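Local coordinates for protein phosphopantetheine adenylyltransferase (Archaeoglobus fulgidus, PDB 3DO8) that probably transfers an adenylyl group from ATP to 4'-phosphopantetheine, giving dephospho-CoA and pyrophosphate in coenzyme A biosynthesis, at residues 8-12 against 54-58; 20-24 against 61-66; 13-19 against 120-124. All coordinates share one frame; numbering follows the deposited sequence. Where two conformers were deposited one is given.

Contact 1: residues 8-12 against 54-58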
loop_
_atom_site.group_PDB
_atom_site.type_symbol
_atom_site.label_atom_id
_atom_site.label_comp_id
_atom_site.label_asym_id
_atom_site.label_seq_id
_atom_site.Cartn_x
_atom_site.Cartn_y
_atom_site.Cartn_z
ATOM N N THR A 8 3.698 -16.671 -5.962
ATOM C CA THR A 8 4.348 -17.969 -6.028
ATOM C C THR A 8 5.276 -18.145 -4.815
ATOM O O THR A 8 5.353 -19.215 -4.275
ATOM C CB THR A 8 5.131 -18.114 -7.349
ATOM O OG1 THR A 8 4.212 -18.138 -8.429
ATOM C CG2 THR A 8 5.947 -19.377 -7.351
ATOM N N PHE A 9 5.953 -17.078 -4.403
ATOM C CA PHE A 9 6.772 -17.056 -3.172
ATOM C C PHE A 9 7.931 -18.021 -3.256
ATOM O O PHE A 9 8.253 -18.713 -2.264
ATOM C CB PHE A 9 5.928 -17.321 -1.906
ATOM C CG PHE A 9 4.798 -16.341 -1.711
ATOM C CD1 PHE A 9 5.038 -15.055 -1.234
ATOM C CD2 PHE A 9 3.489 -16.692 -2.022
ATOM C CE1 PHE A 9 3.977 -14.140 -1.052
ATOM C CE2 PHE A 9 2.460 -15.798 -1.890
ATOM C CZ PHE A 9 2.682 -14.522 -1.396
ATOM N N GLU A 10 8.606 -18.048 -4.403
ATOM C CA GLU A 10 9.799 -18.884 -4.551
ATOM C C GLU A 10 10.943 -18.092 -5.142
ATOM O O GLU A 10 10.862 -17.703 -6.309
ATOM C CB GLU A 10 9.540 -20.122 -5.414
ATOM C CG GLU A 10 10.792 -21.008 -5.569
ATOM C CD GLU A 10 10.593 -22.193 -6.450
ATOM O OE1 GLU A 10 9.464 -22.723 -6.505
ATOM O OE2 GLU A 10 11.582 -22.605 -7.126
ATOM N N PRO A 11 11.988 -17.828 -4.349
ATOM C CA PRO A 11 12.014 -18.019 -2.908
ATOM C C PRO A 11 11.202 -16.887 -2.264
ATOM O O PRO A 11 10.708 -15.987 -2.957
ATOM C CB PRO A 11 13.482 -17.855 -2.555
ATOM C CG PRO A 11 13.959 -16.922 -3.521
ATOM C CD PRO A 11 13.209 -17.161 -4.807
ATOM N N LEU A 12 11.036 -16.977 -0.954
ATOM C CA LEU A 12 10.343 -15.956 -0.189
ATOM C C LEU A 12 11.337 -14.848 0.135
ATOM O O LEU A 12 12.185 -15.012 1.034
ATOM C CB LEU A 12 9.760 -16.570 1.076
ATOM C CG LEU A 12 8.851 -15.680 1.936
ATOM C CD1 LEU A 12 9.497 -14.407 2.466
ATOM C CD2 LEU A 12 7.656 -15.294 1.213
ATOM N N ARG A 54 6.019 -24.284 -0.539
ATOM C CA ARG A 54 5.878 -22.823 -0.645
ATOM C C ARG A 54 4.825 -22.280 0.343
ATOM O O ARG A 54 5.060 -21.291 1.040
ATOM C CB ARG A 54 5.589 -22.408 -2.094
ATOM C CG ARG A 54 6.769 -22.720 -3.009
ATOM C CD ARG A 54 6.537 -22.335 -4.459
ATOM N NE ARG A 54 5.623 -23.225 -5.150
ATOM C CZ ARG A 54 4.395 -22.926 -5.547
ATOM N NH1 ARG A 54 3.850 -21.742 -5.300
ATOM N NH2 ARG A 54 3.708 -23.861 -6.196
ATOM N N ALA A 55 3.679 -22.936 0.406
ATOM C CA ALA A 55 2.630 -22.562 1.366
ATOM C C ALA A 55 3.147 -22.643 2.802
ATOM O O ALA A 55 2.926 -21.728 3.586
ATOM C CB ALA A 55 1.369 -23.427 1.179
ATOM N N GLU A 56 3.852 -23.721 3.149
ATOM C CA GLU A 56 4.397 -23.848 4.513
ATOM C C GLU A 56 5.459 -22.805 4.810
ATOM O O GLU A 56 5.531 -22.269 5.918
ATOM C CB GLU A 56 4.937 -25.268 4.771
ATOM C CG GLU A 56 3.865 -26.317 4.986
ATOM C CD GLU A 56 2.915 -25.986 6.160
ATOM O OE1 GLU A 56 3.394 -25.569 7.257
ATOM O OE2 GLU A 56 1.691 -26.142 5.974
ATOM N N ASN A 57 6.267 -22.476 3.807
ATOM C CA ASN A 57 7.256 -21.416 3.983
ATOM C C ASN A 57 6.600 -20.093 4.335
ATOM O O ASN A 57 7.057 -19.368 5.226
ATOM C CB ASN A 57 8.151 -21.268 2.759
ATOM C CG ASN A 57 9.106 -22.456 2.585
ATOM O OD1 ASN A 57 9.319 -23.249 3.530
ATOM N ND2 ASN A 57 9.680 -22.600 1.364
ATOM N N VAL A 58 5.500 -19.781 3.650
ATOM C CA VAL A 58 4.767 -18.535 3.928
ATOM C C VAL A 58 4.145 -18.604 5.327
ATOM O O VAL A 58 4.267 -17.676 6.123
ATOM C CB VAL A 58 3.685 -18.266 2.894
ATOM C CG1 VAL A 58 2.796 -17.053 3.319
ATOM C CG2 VAL A 58 4.326 -18.014 1.511
HETATM O O HOH W 1 9.349 -20.425 -0.565
#
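T8 gives its backbone carbonyl to R54. R54 NH1 donates to T8 O at 3.1 Å, with an N-H...O angle of 162°. The nitrogen lies in the carbonyl plane, on a lone pair, and the oxygen sits at the edge of the guanidinium, close to its plane. The R54 chain bends at chi3 (-74°) to bring NH1 round to this oxygen. T8 CG2 rests 3.8 Å from the same NH1, while T8 OG1 bonds to T36. F9 follows with a CH-pi contact: V58 CG2 stands over one face of its ring, 4.0 Å from the F9 ring centroid. A water bridges the loop to the helix: it donates to F9 O at 2.6 Å and accepts from N57 ND2 at 2.9 Å. E10 runs extended past the aliphatic part of R54, with OE1 3.6 Å from R54 CD. OE1 lies well out of the guanidinium plane, so no R54 N-H points at it. Beyond the touch on CD, it offers the guanidinium charge attraction alone. The E10 carboxylate is instead held by S47 and by the amides of V48 and L49. L12 CD2 adds a looser apolar touch to V58 CG2. The R54 guanidinium is also gripped by L49 O, T36 O and the D38 carboxylate. It is thus fixed in rotation, and its charge is probably balanced mainly by D38, with E10 helping from farther off.

Contact 2: residues 20-24 against 61-66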
loop_
_atom_site.group_PDB
_atom_site.type_symbol
_atom_site.label_atom_id
_atom_site.label_comp_id
_atom_site.label_asym_id
_atom_site.label_seq_id
_atom_site.Cartn_x
_atom_site.Cartn_y
_atom_site.Cartn_z
ATOM N N ILE A 20 3.629 -8.737 2.387
ATOM C CA ILE A 20 2.980 -9.394 3.508
ATOM C C ILE A 20 2.782 -8.398 4.653
ATOM O O ILE A 20 1.707 -8.381 5.303
ATOM C CB ILE A 20 3.792 -10.648 3.974
ATOM C CG1 ILE A 20 3.647 -11.766 2.945
ATOM C CG2 ILE A 20 3.349 -11.145 5.351
ATOM C CD1 ILE A 20 4.678 -12.886 3.033
ATOM N N ASP A 21 3.794 -7.557 4.913
ATOM C CA ASP A 21 3.694 -6.581 6.016
ATOM C C ASP A 21 2.535 -5.626 5.736
ATOM O O ASP A 21 1.744 -5.313 6.604
ATOM C CB ASP A 21 4.979 -5.767 6.152
ATOM C CG ASP A 21 5.014 -4.946 7.431
ATOM O OD1 ASP A 21 4.929 -5.563 8.521
ATOM O OD2 ASP A 21 5.137 -3.681 7.336
ATOM N N VAL A 22 2.485 -5.110 4.522
ATOM C CA VAL A 22 1.429 -4.153 4.158
ATOM C C VAL A 22 0.060 -4.858 4.286
ATOM O O VAL A 22 -0.864 -4.325 4.871
ATOM C CB VAL A 22 1.652 -3.540 2.732
ATOM C CG1 VAL A 22 0.405 -2.813 2.241
ATOM C CG2 VAL A 22 2.900 -2.656 2.713
ATOM N N ALA A 23 -0.058 -6.070 3.762
ATOM C CA ALA A 23 -1.336 -6.780 3.787
ATOM C C ALA A 23 -1.806 -7.009 5.223
ATOM O O ALA A 23 -2.980 -6.832 5.522
ATOM C CB ALA A 23 -1.254 -8.101 3.035
ATOM N N ILE A 24 -0.897 -7.416 6.117
ATOM C CA ILE A 24 -1.261 -7.684 7.496
ATOM C C ILE A 24 -1.594 -6.420 8.271
ATOM O O ILE A 24 -2.511 -6.416 9.102
ATOM C CB ILE A 24 -0.192 -8.544 8.215
ATOM C CG1 ILE A 24 -0.157 -9.931 7.553
ATOM C CG2 ILE A 24 -0.494 -8.630 9.684
ATOM C CD1 ILE A 24 0.922 -10.909 8.054
ATOM N N TYR A 61 6.772 -18.217 8.120
ATOM C CA TYR A 61 7.284 -16.828 8.147
ATOM C C TYR A 61 6.285 -15.923 8.873
ATOM O O TYR A 61 6.637 -15.158 9.786
ATOM C CB TYR A 61 7.580 -16.306 6.730
ATOM C CG TYR A 61 7.868 -14.833 6.771
ATOM C CD1 TYR A 61 9.096 -14.369 7.204
ATOM C CD2 TYR A 61 6.887 -13.892 6.447
ATOM C CE1 TYR A 61 9.352 -13.049 7.316
ATOM C CE2 TYR A 61 7.134 -12.527 6.539
ATOM C CZ TYR A 61 8.391 -12.110 6.979
ATOM O OH TYR A 61 8.726 -10.796 7.133
ATOM N N VAL A 62 5.024 -15.992 8.455
ATOM C CA VAL A 62 3.972 -15.204 9.097
ATOM C C VAL A 62 3.806 -15.540 10.595
ATOM O O VAL A 62 3.657 -14.640 11.424
ATOM C CB VAL A 62 2.654 -15.292 8.320
ATOM C CG1 VAL A 62 1.525 -14.588 9.096
ATOM C CG2 VAL A 62 2.871 -14.686 6.890
ATOM N N MET A 63 3.832 -16.822 10.942
ATOM C CA MET A 63 3.774 -17.204 12.356
ATOM C C MET A 63 4.924 -16.577 13.135
ATOM O O MET A 63 4.711 -15.979 14.191
ATOM C CB MET A 63 3.783 -18.726 12.517
ATOM C CG MET A 63 3.722 -19.189 13.979
ATOM S SD MET A 63 2.254 -18.625 14.972
ATOM C CE MET A 63 1.381 -19.680 14.144
ATOM N N ARG A 64 6.137 -16.733 12.602
ATOM C CA ARG A 64 7.364 -16.244 13.251
ATOM C C ARG A 64 7.365 -14.731 13.502
ATOM O O ARG A 64 7.749 -14.290 14.590
ATOM C CB ARG A 64 8.562 -16.656 12.396
ATOM C CG ARG A 64 9.917 -16.455 12.994
ATOM C CD ARG A 64 10.965 -17.373 12.323
ATOM N NE ARG A 64 11.089 -17.217 10.859
ATOM C CZ ARG A 64 10.513 -18.003 9.930
ATOM N NH1 ARG A 64 9.730 -19.014 10.289
ATOM N NH2 ARG A 64 10.721 -17.770 8.615
ATOM N N LYS A 65 6.906 -13.949 12.516
ATOM C CA LYS A 65 6.938 -12.468 12.555
ATOM C C LYS A 65 5.668 -11.812 13.066
ATOM O O LYS A 65 5.722 -10.721 13.618
ATOM C CB LYS A 65 7.286 -11.891 11.180
ATOM C CG LYS A 65 8.674 -12.217 10.725
ATOM C CD LYS A 65 9.737 -11.580 11.598
ATOM C CE LYS A 65 11.132 -11.742 11.004
ATOM N NZ LYS A 65 12.145 -11.065 11.887
ATOM N N TYR A 66 4.530 -12.466 12.883
ATOM C CA TYR A 66 3.226 -11.872 13.201
ATOM C C TYR A 66 2.372 -12.639 14.185
ATOM O O TYR A 66 1.341 -12.118 14.628
ATOM C CB TYR A 66 2.394 -11.618 11.937
ATOM C CG TYR A 66 3.111 -10.685 10.988
ATOM C CD1 TYR A 66 2.984 -9.299 11.108
ATOM C CD2 TYR A 66 3.962 -11.166 9.980
ATOM C CE1 TYR A 66 3.666 -8.425 10.237
ATOM C CE2 TYR A 66 4.636 -10.295 9.138
ATOM C CZ TYR A 66 4.522 -8.930 9.289
ATOM O OH TYR A 66 5.204 -8.093 8.391
#
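Segments 20-24 of helix 14-27 and 61-66 of helix 51-66 cross at -65°, their axes 12.1 Å apart at closest approach, and I20, D21 and I24 of the first fill the gap against Y61, V62 and Y66 of the second. Y66 carries much of the contact. Its ring lies against I24, whose CD1 stands over one face, 3.7 Å from the Y66 ring centroid. I24 CG2 touches the ring too, at CD1 of Y66. With chi1 at -66°, CG1 of I24 is set anti to the carbonyl carbon, and the extended chain carries CD1 out over the tyrosine. The same methyl reaches V62, with I24 CD1 3.9 Å from V62 CG1. The other V62 branch, CG2, meets I20 CG2, also at 3.9 Å. The two valine methyls thus go one to each of two isoleucines a turn apart. I20 CG2 also leans on the Y66 ring near CE2, and I20 CD1 slides past Y61 at CD2, 4.2 Å away. The polar end is a single short bond. Y66 OH donates to D21 OD1 at 2.5 Å, and OD1 accepts on its anti lone pair, the one away from the other oxygen. OD1 is near the ring plane, while the carboxylate is turned about 39° from it. The other oxygen, OD2, makes a salt bridge with K25 and accepts from Y89 OH of the second subunit; OD1 has a further weak bond from G139 N. The D21 carboxylate thus joins both helices to the subunit interface. It is buried, but K25 and two tyrosine hydroxyls would probably offset its charge and keep it ionised.

Contact 3: residues 13-19 against 120-124; sequences HEGHKKL and VDWMM
W122 lays its six-membered ring against the first turn of the helix, with W122 CE3 only 3.3 Å from G15 C. Its CG stands between the backbone N and the carbonyl carbon (chi1 69°), which turns the indole back over the helix start. G15 has no side chain, and its backbone lies directly against the indole and M124 CG. H13, at the N-cap position, points its ring edge at the indole face. H13 CE1 lies 3.6 Å from W122 CZ3, and the planes stand at 73°, an edge-to-face pair. The tryptophan edge in turn faces the H16 ring, offset, with planes at 86°. M124 CE covers one face of H13, 3.6 Å from the ring centroid, while H16 CD2 covers the opposite face. Further along the helix, L19 CD1 packs 3.8 Å from W122 CZ3, and L19 CD2 is 3.5 Å from V120 CB. K18 runs extended to the backbone of the loop. A water accepts from K18 NZ at 3.1 Å and donates to W122 O at 2.7 Å; NZ also bonds to S133 OG. With an alanine in place of W122, H13 would probably lose the face its edge rests on and H16 the edge that meets it, and a gap would open beside G15 and L19. The HEGH sequence at the start of a helix after the first strand is the HIGH-type motif of the cytidylyltransferase-like nucleotidyltransferases. In relatives its histidines meet the nucleotide phosphates, so H13 and H16 probably border the ATP site here.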
loop_
_atom_site.group_PDB
_atom_site.type_symbol
_atom_site.label_atom_id
_atom_site.label_comp_id
_atom_site.label_asym_id
_atom_site.label_seq_id
_atom_site.Cartn_x
_atom_site.Cartn_y
_atom_site.Cartn_z
ATOM N N HIS A 13 11.274 -13.745 -0.610
ATOM C CA HIS A 13 12.307 -12.700 -0.556
ATOM C C HIS A 13 11.805 -11.433 0.093
ATOM O O HIS A 13 10.641 -11.363 0.536
ATOM C CB HIS A 13 12.890 -12.432 -1.948
ATOM C CG HIS A 13 11.895 -12.012 -2.985
ATOM N ND1 HIS A 13 11.051 -10.926 -2.839
ATOM C CD2 HIS A 13 11.613 -12.543 -4.202
ATOM C CE1 HIS A 13 10.319 -10.797 -3.933
ATOM N NE2 HIS A 13 10.638 -11.768 -4.773
ATOM N N GLU A 14 12.670 -10.435 0.180
ATOM C CA GLU A 14 12.384 -9.221 0.933
ATOM C C GLU A 14 11.188 -8.473 0.336
ATOM O O GLU A 14 10.384 -7.888 1.064
ATOM C CB GLU A 14 13.630 -8.320 1.017
ATOM C CG GLU A 14 13.355 -6.964 1.687
ATOM C CD GLU A 14 12.691 -7.089 3.071
ATOM O OE1 GLU A 14 13.063 -8.028 3.835
ATOM O OE2 GLU A 14 11.813 -6.246 3.413
ATOM N N GLY A 15 11.040 -8.545 -0.981
ATOM C CA GLY A 15 9.870 -7.987 -1.644
ATOM C C GLY A 15 8.576 -8.602 -1.139
ATOM O O GLY A 15 7.609 -7.898 -0.785
ATOM N N HIS A 16 8.532 -9.938 -1.111
ATOM C CA HIS A 16 7.357 -10.637 -0.606
ATOM C C HIS A 16 7.078 -10.210 0.834
ATOM O O HIS A 16 5.926 -10.048 1.247
ATOM C CB HIS A 16 7.495 -12.150 -0.601
ATOM C CG HIS A 16 7.715 -12.772 -1.942
ATOM N ND1 HIS A 16 6.825 -12.666 -2.993
ATOM C CD2 HIS A 16 8.716 -13.573 -2.371
ATOM C CE1 HIS A 16 7.295 -13.361 -4.021
ATOM N NE2 HIS A 16 8.447 -13.899 -3.673
ATOM N N LYS A 17 8.125 -10.093 1.636
ATOM C CA LYS A 17 7.958 -9.685 3.015
ATOM C C LYS A 17 7.356 -8.286 3.147
ATOM O O LYS A 17 6.534 -8.037 4.053
ATOM C CB LYS A 17 9.245 -9.869 3.784
ATOM C CG LYS A 17 9.683 -11.339 3.767
ATOM C CD LYS A 17 11.025 -11.548 4.460
ATOM C CE LYS A 17 11.498 -12.979 4.360
ATOM N NZ LYS A 17 12.843 -13.222 5.002
ATOM N N LYS A 18 7.687 -7.385 2.220
ATOM C CA LYS A 18 7.053 -6.067 2.238
ATOM C C LYS A 18 5.571 -6.181 1.920
ATOM O O LYS A 18 4.733 -5.545 2.567
ATOM C CB LYS A 18 7.732 -5.111 1.281
ATOM C CG LYS A 18 9.156 -4.747 1.674
ATOM C CD LYS A 18 9.884 -3.940 0.606
ATOM C CE LYS A 18 11.165 -3.314 1.181
ATOM N NZ LYS A 18 11.822 -2.504 0.126
ATOM N N LEU A 19 5.244 -6.981 0.916
ATOM C CA LEU A 19 3.844 -7.179 0.550
ATOM C C LEU A 19 3.054 -7.730 1.745
ATOM O O LEU A 19 1.931 -7.299 2.032
ATOM C CB LEU A 19 3.724 -8.166 -0.605
ATOM C CG LEU A 19 4.274 -7.806 -1.973
ATOM C CD1 LEU A 19 3.751 -8.803 -3.048
ATOM C CD2 LEU A 19 3.930 -6.373 -2.312
ATOM N N VAL A 120 2.565 -1.985 -3.952
ATOM C CA VAL A 120 3.765 -1.795 -3.129
ATOM C C VAL A 120 4.959 -1.898 -4.072
ATOM O O VAL A 120 5.192 -2.953 -4.680
ATOM C CB VAL A 120 3.831 -2.862 -2.062
ATOM C CG1 VAL A 120 5.111 -2.757 -1.193
ATOM C CG2 VAL A 120 2.512 -2.847 -1.226
ATOM N N ASP A 121 5.699 -0.802 -4.217
ATOM C CA ASP A 121 6.913 -0.796 -5.065
ATOM C C ASP A 121 8.026 -1.445 -4.255
ATOM O O ASP A 121 8.741 -0.818 -3.482
ATOM C CB ASP A 121 7.271 0.614 -5.505
ATOM C CG ASP A 121 6.492 1.092 -6.744
ATOM O OD1 ASP A 121 5.580 0.407 -7.260
ATOM O OD2 ASP A 121 6.838 2.182 -7.223
ATOM N N TRP A 122 8.131 -2.736 -4.426
ATOM C CA TRP A 122 8.921 -3.563 -3.528
ATOM C C TRP A 122 10.417 -3.592 -3.818
ATOM O O TRP A 122 11.147 -4.310 -3.118
ATOM C CB TRP A 122 8.320 -4.981 -3.512
ATOM C CG TRP A 122 8.482 -5.771 -4.781
ATOM C CD1 TRP A 122 9.033 -5.352 -5.970
ATOM C CD2 TRP A 122 8.059 -7.118 -4.994
ATOM N NE1 TRP A 122 8.989 -6.370 -6.900
ATOM C CE2 TRP A 122 8.415 -7.470 -6.319
ATOM C CE3 TRP A 122 7.417 -8.062 -4.198
ATOM C CZ2 TRP A 122 8.144 -8.722 -6.856
ATOM C CZ3 TRP A 122 7.168 -9.311 -4.726
ATOM C CH2 TRP A 122 7.522 -9.631 -6.040
ATOM N N MET A 123 10.838 -2.867 -4.856
ATOM C CA MET A 123 12.269 -2.653 -5.193
ATOM C C MET A 123 13.122 -3.918 -5.218
ATOM O O MET A 123 14.158 -4.036 -4.526
ATOM C CB MET A 123 12.844 -1.607 -4.258
ATOM C CG MET A 123 12.155 -0.250 -4.451
ATOM S SD MET A 123 12.678 1.005 -3.294
ATOM C CE MET A 123 12.342 0.271 -1.713
ATOM N N MET A 124 12.683 -4.846 -6.054
ATOM C CA MET A 124 13.448 -6.051 -6.354
ATOM C C MET A 124 14.098 -5.931 -7.731
ATOM O O MET A 124 13.807 -4.989 -8.471
ATOM C CB MET A 124 12.522 -7.265 -6.311
ATOM C CG MET A 124 12.031 -7.611 -4.911
ATOM S SD MET A 124 13.344 -8.054 -3.742
ATOM C CE MET A 124 13.968 -9.551 -4.503
HETATM O O HOH W 2 12.646 -5.180 -1.112
#

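How the contacts relate
All three contacts use residues 8-24 as one side; their centres lie about 12 to 13 Å apart. Contact 1 holds the loop after strand 3-7 and runs into contact 3, where helix 14-27 starts. They meet at H16: F9 CD1 is 3.5 Å from H16 ND1, and P11 O is 3.2 Å from H16 NE2. Contact 2 packs the later part of helix 14-27 against helix 51-66, shared with contact 1; L12 CD2 is 4.2 Å from I20 CD1. V22 CG2 and V120 CG2, 4.0 Å apart, join contacts 2 and 3, which both touch the second subunit. Contact 3, with the HEGH histidines, probably borders the nucleotide site, and contact 1 adjoins it through H16.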